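Local structure of probable fimbrial chaperone YadV (Escherichia coli K-12, 5GHU) at residues Ile5-Val10 / Arg115-Lys119; Lys17-Leu23 / Gly67-Met73; Asn29-Val33 / Leu93-Pro97. The protein probably acts as a periplasmic chaperone that helps pilin subunits fold for a fimbria that could contribute to adhesion to various surfaces. All coordinates share one frame; numbering follows the deposited sequence.

In the fold
All three contacts lie in the N-terminal, immunoglobulin-like domain of a PapD-type chaperone. From the N terminus, Ile5-Val10 comes first and waits more than a hundred residues for its partner Arg115-Lys119, so interaction 1 closes the longest loop. Interactions 2 and 3 are both nested inside it. They cross one another: Lys17-Leu23, then Asn29-Val33, are met in the same order by Gly67-Met73 and Leu93-Pro97. Interaction 2 pairs strands 19-25 and 67-74, whereas interaction 3 pairs 31-38 and 86-95. Interaction 1 adds strand 9-13 beside 114-123, which itself neighbours 86-95, and sets Ile5 against strands 19-25 and 86-95.

Interaction 1 of 3, residues Ile5-Val10 / Arg115-Lys119; sequences ISGTRV and RTRIK
Between Arg9-Val10 and Lys119 the two chains run parallel, with Val10 N donating to Lys119 O (2.8 Å). One step back the chains stand farther apart, and a water fills the place of a direct bond: it donates to Thr8 O and accepts from Lys119 N (2.8 Å). Ile118 is the centre of the side-chain contact. Its CG1 stands between its own backbone N and carbonyl carbon (chi1 62°), which sends CD1 in among the chain of Ile5-Val10. There CD1 meets Ile5 CG2 at 3.6 Å, the two side chains reaching toward each other tip to tip, while Val10 CG2 comes across it at about a right angle, 3.8 Å away. On its other branch, Ile118 CG2 lies 3.6 Å from Thr8 O. Farther along, Ile5 CD1 slides past Thr116 CG2 at 4.1 Å. Branched aliphatic residues suit this seam because each offers two separate methyl-bearing arms. Gly7 makes the bend possible: with its positive phi of 107°, a side chain would collide with the carbonyl oxygen of Ser6. Arg9 and Lys119 put their charged ends on one face, although Arg9 was modelled in two conformers. In PapD, the equivalent arginine and lysine bind the C-terminal carboxylate of the pilin in the cleft between domains, and this pair is probably suited to the same anion. Strand 3-5 pairs with 19-25, Ser6 bonding Arg22 through the backbone, and after the bend 9-13 pairs with 114-123, the A-strand switch of PapD-type chaperones. The other edge of 114-123 bonds to strand 86-95 through Thr116 with Val92 and Ile118 with Phe90.

Interaction 2 of 3, residues Lys17-Leu23 / Gly67-Met73; sequences KSVNVRL and GQTIKLM
Lys17 approaches Met73 through its carbonyl, with O 3.3 Å from Met73 CG just ahead of the regular pairing. Ser18, small enough to sit close to the opposite chain, lays CB against Lys71 CG (3.7 Å) and near Met73 CE. From Val19 the strands are antiparallel, the B-E pairing of the immunoglobulin-like fold, and Val19 and Leu72 exchange two backbone hydrogen bonds, Leu72 N to Val19 O being the shorter at 2.7 Å. Asn20 is on the polar face, where its CB packs on Thr69 CG2 (3.5 Å) and its OD1 lies beside Lys71 CB. Val21 forms the next doubly bonded pair with Ile70 and turns inward. Its CG2, standing beside its own backbone N, meets Leu72 CD1 diagonally at 3.5 Å. Arg22 leaves the backbone with CG anti to N and then bends at chi2 (70°), which folds the guanidinium back over Gly67-Gln68. Gln68 N lies over the centre of its face, while NH2 donates to Thr69 OG1 (3.1 Å) at 161°, in the guanidinium plane; NE has a salt bridge with Glu24. Gly67 is suited to this spot, since a CB would collide with Arg22 NH1 and Leu23 O. Leu23 completes the third doubly bonded pair, with Gln68, and lays CD1 on Ile70 CG1 (3.7 Å). Val21, Leu23, Ile70 and Leu72 make the buried part of this face, which Gln68 shares at one end. They pack against Val10 and Ile5 from the first strands and against Val33, Ser35 and Leu37 of strand 31-38, while strand 53-62 flanks 67-74 on its other edge.

Interaction 3 of 3, residues Asn29-Val33 / Leu93-Pro97; sequences NPLLV and LEVPP
Leu32 and Val95 hold the strands together as an antiparallel hydrogen-bonded pair: Leu32 N donates to Val95 O and Val95 N to Leu32 O, each at 2.9 Å. On the same face Leu32 CB rests near Val95 CG1 (4.0 Å), and its outer branch reaches Pro97, with CD1 3.9 Å from Pro97 CB. Pro97 is poorly ordered, so this last contact is less certain. Cutting Leu32 back to an alanine keeps CB beside Val95 but would probably open a gap under Pro97 CB, where the leucine branch lies. The other face carries Glu94, paired with Val33, and the end of Leu31 comes alongside it, Leu31 CD2 lying 3.8 Å from the carboxylate carbon Glu94 CD. Chi1 of 69° sets Glu94 CG between its backbone N and carbonyl carbon, and the extended chain beyond carries the carboxylate to the start of the protein, where Ile3 N donates to OE1 and Asp2 N to OE2, so both oxygens are paired. Leucine shields the flank of this buried acid. Pro30, Pro96 and Pro97 gather at one end, where none has an N-H to carry the pairing further, and Pro30 O is buried without a hydrogen-bonding partner. This is the immunoglobulin C-F pairing; strand 31-38 lies between 86-95 and 53-62, where Leu31 and Val33 bond Ile62 and Ser60, and Val33 packs on facing Ile3 and Leu23.

Interaction 1 of 3, residues Ile5-Val10 / Arg115-Lys119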
# COMPACT_ATOMS: atom_id res chain seq x y z
N ILE A 5 8.75 6.51 -9.71
CA ILE A 5 8.46 5.12 -9.87
C ILE A 5 7.19 4.98 -10.71
O ILE A 5 6.20 5.69 -10.46
CB ILE A 5 8.25 4.43 -8.49
CG1 ILE A 5 9.46 4.63 -7.59
CG2 ILE A 5 7.93 2.93 -8.67
CD1 ILE A 5 9.13 4.21 -6.10
N SER A 6 7.19 4.07 -11.68
CA SER A 6 5.98 3.85 -12.50
C SER A 6 5.04 2.98 -11.70
O SER A 6 5.31 1.82 -11.46
CB SER A 6 6.32 3.20 -13.81
OG SER A 6 7.15 4.08 -14.59
N GLY A 7 3.94 3.55 -11.24
CA GLY A 7 3.00 2.76 -10.46
C GLY A 7 3.04 3.14 -9.00
O GLY A 7 4.10 3.55 -8.49
N THR A 8 1.91 3.00 -8.31
CA THR A 8 1.87 3.36 -6.91
C THR A 8 1.91 2.14 -6.01
O THR A 8 1.99 2.28 -4.79
CB THR A 8 0.63 4.19 -6.56
OG1 THR A 8 -0.54 3.42 -6.85
CG2 THR A 8 0.63 5.49 -7.34
N ARG A 9 1.84 0.92 -6.61
CA ARG A 9 2.09 -0.30 -5.86
C ARG A 9 2.56 -1.35 -6.85
O ARG A 9 2.45 -1.14 -8.08
CB ARG A 9 0.84 -0.80 -5.08
CG ARG A 9 -0.34 -1.29 -6.02
CD ARG A 9 -1.70 -0.51 -5.84
NE ARG A 9 -2.02 -0.12 -4.46
CZ ARG A 9 -2.81 -0.68 -3.53
NH1 ARG A 9 -2.84 0.04 -2.41
NH2 ARG A 9 -3.62 -1.79 -3.70
N VAL A 10 3.10 -2.44 -6.33
CA VAL A 10 3.58 -3.56 -7.18
C VAL A 10 2.85 -4.82 -6.72
O VAL A 10 2.80 -5.11 -5.53
CB VAL A 10 5.11 -3.78 -7.00
CG1 VAL A 10 5.58 -4.91 -7.97
CG2 VAL A 10 5.87 -2.51 -7.25
N ARG A 115 14.21 9.79 -0.35
CA ARG A 115 13.74 8.43 -0.35
C ARG A 115 12.24 8.36 -0.56
O ARG A 115 11.48 9.11 0.07
CB ARG A 115 14.09 7.76 0.98
CG ARG A 115 13.45 6.40 1.16
CD ARG A 115 13.27 6.18 2.67
NE ARG A 115 13.09 4.79 3.00
CZ ARG A 115 13.03 4.32 4.23
NH1 ARG A 115 13.11 5.15 5.24
NH2 ARG A 115 12.84 3.03 4.45
N THR A 116 11.80 7.43 -1.42
CA THR A 116 10.39 7.20 -1.66
C THR A 116 10.13 5.71 -1.51
O THR A 116 11.01 4.90 -1.75
CB THR A 116 9.97 7.69 -3.07
OG1 THR A 116 9.97 9.13 -3.07
CG2 THR A 116 8.57 7.22 -3.42
N ARG A 117 8.93 5.34 -1.07
CA ARG A 117 8.58 3.92 -0.88
C ARG A 117 7.20 3.69 -1.45
O ARG A 117 6.33 4.54 -1.27
CB ARG A 117 8.54 3.53 0.61
CG ARG A 117 9.79 3.73 1.42
CD ARG A 117 9.57 3.26 2.85
NE ARG A 117 8.22 3.59 3.31
CZ ARG A 117 7.69 3.16 4.44
NH1 ARG A 117 8.39 2.36 5.24
NH2 ARG A 117 6.45 3.51 4.77
N ILE A 118 6.97 2.53 -2.07
CA ILE A 118 5.61 2.07 -2.43
C ILE A 118 5.43 0.65 -1.97
O ILE A 118 6.40 -0.05 -1.69
CB ILE A 118 5.33 2.10 -3.97
CG1 ILE A 118 6.26 1.15 -4.72
CG2 ILE A 118 5.37 3.51 -4.51
CD1 ILE A 118 5.95 1.10 -6.23
N LYS A 119 4.18 0.23 -1.81
CA LYS A 119 3.90 -1.13 -1.33
C LYS A 119 4.08 -2.17 -2.42
O LYS A 119 3.71 -1.96 -3.59
CB LYS A 119 2.46 -1.23 -0.83
CG LYS A 119 2.24 -0.37 0.42
CD LYS A 119 0.69 -0.28 0.67
CE LYS A 119 0.28 0.77 1.71
NZ LYS A 119 -1.21 0.99 1.69
O HOH W 1 1.94 1.89 -2.18

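Interaction 2 of 3, residues Lys17-Leu23 / Gly67-Met73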
# COMPACT_ATOMS: atom_id res chain seq x y z
N LYS A 17 8.63 -15.65 -11.65
CA LYS A 17 10.03 -15.81 -11.27
C LYS A 17 10.58 -14.45 -10.86
O LYS A 17 11.44 -14.35 -10.00
CB LYS A 17 10.80 -16.44 -12.45
CG LYS A 17 12.30 -16.38 -12.32
CD LYS A 17 12.82 -17.39 -11.29
CE LYS A 17 14.33 -17.57 -11.43
NZ LYS A 17 14.69 -17.84 -12.84
N SER A 18 10.05 -13.39 -11.46
CA SER A 18 10.40 -12.03 -11.06
C SER A 18 9.34 -11.06 -11.58
O SER A 18 8.48 -11.45 -12.39
CB SER A 18 11.78 -11.64 -11.60
OG SER A 18 11.73 -11.62 -13.00
N VAL A 19 9.41 -9.82 -11.11
CA VAL A 19 8.54 -8.74 -11.53
C VAL A 19 9.40 -7.49 -11.77
O VAL A 19 10.36 -7.26 -11.02
CB VAL A 19 7.48 -8.47 -10.44
CG1 VAL A 19 6.72 -7.20 -10.69
CG2 VAL A 19 6.57 -9.67 -10.31
N ASN A 20 9.06 -6.67 -12.77
CA ASN A 20 9.86 -5.48 -13.04
C ASN A 20 9.17 -4.23 -12.54
O ASN A 20 7.92 -4.12 -12.56
CB ASN A 20 10.16 -5.33 -14.54
CG ASN A 20 11.09 -6.39 -15.06
OD1 ASN A 20 11.93 -6.93 -14.35
ND2 ASN A 20 10.97 -6.67 -16.36
N VAL A 21 9.97 -3.28 -12.07
CA VAL A 21 9.44 -1.97 -11.70
C VAL A 21 10.29 -0.94 -12.42
O VAL A 21 11.50 -1.05 -12.42
CB VAL A 21 9.53 -1.71 -10.19
CG1 VAL A 21 9.09 -0.29 -9.86
CG2 VAL A 21 8.67 -2.72 -9.45
N ARG A 22 9.66 0.08 -12.99
CA ARG A 22 10.43 1.06 -13.75
C ARG A 22 10.65 2.37 -12.98
O ARG A 22 9.72 2.89 -12.34
CB ARG A 22 9.70 1.35 -15.06
CG ARG A 22 10.38 2.36 -15.94
CD ARG A 22 11.68 1.82 -16.53
NE ARG A 22 12.28 2.84 -17.40
CZ ARG A 22 13.26 2.59 -18.28
NH1 ARG A 22 13.76 3.56 -19.04
NH2 ARG A 22 13.77 1.36 -18.36
N LEU A 23 11.89 2.84 -13.02
CA LEU A 23 12.29 4.16 -12.51
C LEU A 23 12.61 5.10 -13.67
O LEU A 23 13.23 4.70 -14.68
CB LEU A 23 13.53 4.03 -11.63
CG LEU A 23 13.41 2.96 -10.54
CD1 LEU A 23 14.72 2.95 -9.75
CD2 LEU A 23 12.20 3.22 -9.60
N GLY A 67 16.06 6.31 -17.72
CA GLY A 67 15.41 5.46 -16.70
C GLY A 67 16.15 4.15 -16.50
O GLY A 67 17.21 3.93 -17.09
N GLN A 68 15.57 3.28 -15.68
CA GLN A 68 16.19 2.04 -15.28
C GLN A 68 15.08 1.11 -14.83
O GLN A 68 14.25 1.49 -14.01
CB GLN A 68 17.16 2.27 -14.11
CG GLN A 68 17.79 1.01 -13.52
CD GLN A 68 18.67 0.31 -14.51
OE1 GLN A 68 19.61 0.91 -15.06
NE2 GLN A 68 18.38 -0.96 -14.78
N THR A 69 15.07 -0.10 -15.37
CA THR A 69 14.16 -1.12 -14.87
C THR A 69 14.82 -1.90 -13.73
O THR A 69 15.96 -2.33 -13.86
CB THR A 69 13.75 -2.07 -15.97
OG1 THR A 69 13.05 -1.30 -16.94
CG2 THR A 69 12.79 -3.14 -15.43
N ILE A 70 14.07 -2.08 -12.63
CA ILE A 70 14.56 -2.85 -11.49
C ILE A 70 13.85 -4.19 -11.48
O ILE A 70 12.64 -4.24 -11.53
CB ILE A 70 14.30 -2.12 -10.16
CG1 ILE A 70 14.91 -0.71 -10.21
CG2 ILE A 70 14.84 -2.92 -8.95
CD1 ILE A 70 16.46 -0.63 -10.40
N LYS A 71 14.59 -5.27 -11.37
CA LYS A 71 13.98 -6.58 -11.35
C LYS A 71 13.84 -7.02 -9.89
O LYS A 71 14.82 -7.06 -9.13
CB LYS A 71 14.85 -7.58 -12.17
CG LYS A 71 14.46 -9.05 -11.96
CD LYS A 71 15.30 -9.97 -12.83
CE LYS A 71 14.89 -9.87 -14.29
NZ LYS A 71 15.60 -10.87 -15.15
N LEU A 72 12.62 -7.36 -9.49
CA LEU A 72 12.37 -7.81 -8.13
C LEU A 72 12.17 -9.30 -8.17
O LEU A 72 11.42 -9.81 -9.01
CB LEU A 72 11.15 -7.13 -7.52
CG LEU A 72 11.17 -5.62 -7.60
CD1 LEU A 72 9.78 -5.10 -7.11
CD2 LEU A 72 12.36 -5.01 -6.81
N MET A 73 12.86 -10.02 -7.30
CA MET A 73 12.85 -11.47 -7.40
C MET A 73 12.68 -12.15 -6.04
O MET A 73 13.46 -11.89 -5.13
CB MET A 73 14.13 -11.95 -8.06
CG MET A 73 14.08 -13.40 -8.34
SD MET A 73 15.49 -14.00 -9.28
CE MET A 73 15.46 -13.03 -10.77

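Interaction 3 of 3, residues Asn29-Val33 / Leu93-Pro97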
# COMPACT_ATOMS: atom_id res chain seq x y z
N ASN A 29 19.80 16.56 -13.70
CA ASN A 29 21.11 16.02 -13.38
C ASN A 29 21.05 14.52 -13.16
O ASN A 29 19.99 13.99 -12.83
CB ASN A 29 21.66 16.73 -12.14
CG ASN A 29 21.57 18.24 -12.26
OD1 ASN A 29 22.04 18.83 -13.24
ND2 ASN A 29 20.95 18.87 -11.26
N PRO A 30 22.15 13.84 -13.34
CA PRO A 30 22.16 12.41 -13.12
C PRO A 30 22.10 12.14 -11.66
O PRO A 30 22.47 13.00 -10.90
CB PRO A 30 23.51 11.98 -13.63
CG PRO A 30 24.32 13.19 -13.62
CD PRO A 30 23.42 14.33 -13.85
N LEU A 31 21.65 10.96 -11.28
CA LEU A 31 21.57 10.61 -9.86
C LEU A 31 22.06 9.18 -9.62
O LEU A 31 21.92 8.33 -10.49
CB LEU A 31 20.13 10.73 -9.35
CG LEU A 31 19.46 12.10 -9.16
CD1 LEU A 31 19.78 13.02 -10.26
CD2 LEU A 31 17.95 11.97 -9.08
N LEU A 32 22.66 8.94 -8.45
CA LEU A 32 22.89 7.58 -7.97
C LEU A 32 21.60 7.16 -7.30
O LEU A 32 21.08 7.91 -6.50
CB LEU A 32 24.05 7.52 -6.97
CG LEU A 32 25.27 8.04 -7.72
CD1 LEU A 32 26.48 8.19 -6.78
CD2 LEU A 32 25.57 7.10 -8.87
N VAL A 33 21.09 5.97 -7.64
CA VAL A 33 19.82 5.53 -7.10
C VAL A 33 19.88 4.12 -6.52
O VAL A 33 20.30 3.18 -7.18
CB VAL A 33 18.76 5.55 -8.22
CG1 VAL A 33 17.37 5.13 -7.68
CG2 VAL A 33 18.75 6.94 -8.86
N LEU A 93 16.02 5.36 -3.16
CA LEU A 93 16.75 6.44 -2.48
C LEU A 93 17.66 7.12 -3.50
O LEU A 93 18.46 6.45 -4.11
CB LEU A 93 17.56 5.86 -1.28
CG LEU A 93 18.45 6.73 -0.38
CD1 LEU A 93 19.81 7.04 -1.01
CD2 LEU A 93 17.74 8.01 -0.09
N GLU A 94 17.53 8.42 -3.72
CA GLU A 94 18.37 9.08 -4.73
C GLU A 94 19.41 9.96 -4.04
O GLU A 94 19.19 10.44 -2.95
CB GLU A 94 17.53 9.91 -5.73
CG GLU A 94 16.85 11.17 -5.17
CD GLU A 94 15.72 11.70 -6.06
OE1 GLU A 94 14.96 10.89 -6.61
OE2 GLU A 94 15.58 12.93 -6.20
N VAL A 95 20.54 10.15 -4.70
CA VAL A 95 21.52 11.10 -4.20
C VAL A 95 22.40 11.60 -5.34
O VAL A 95 22.85 10.83 -6.21
CB VAL A 95 22.31 10.47 -3.05
CG1 VAL A 95 23.01 9.19 -3.52
CG2 VAL A 95 23.26 11.49 -2.43
N PRO A 96 22.59 12.93 -5.41
CA PRO A 96 23.35 13.50 -6.53
C PRO A 96 24.83 13.13 -6.41
O PRO A 96 25.39 13.31 -5.32
CB PRO A 96 23.12 15.00 -6.39
CG PRO A 96 22.81 15.19 -4.94
CD PRO A 96 22.08 13.97 -4.50
N PRO A 97 25.44 12.60 -7.49
CA PRO A 97 26.84 12.14 -7.47
C PRO A 97 27.84 13.30 -7.34
O PRO A 97 27.55 14.43 -7.72
CB PRO A 97 26.99 11.42 -8.82
CG PRO A 97 25.95 12.02 -9.69
CD PRO A 97 24.79 12.34 -8.79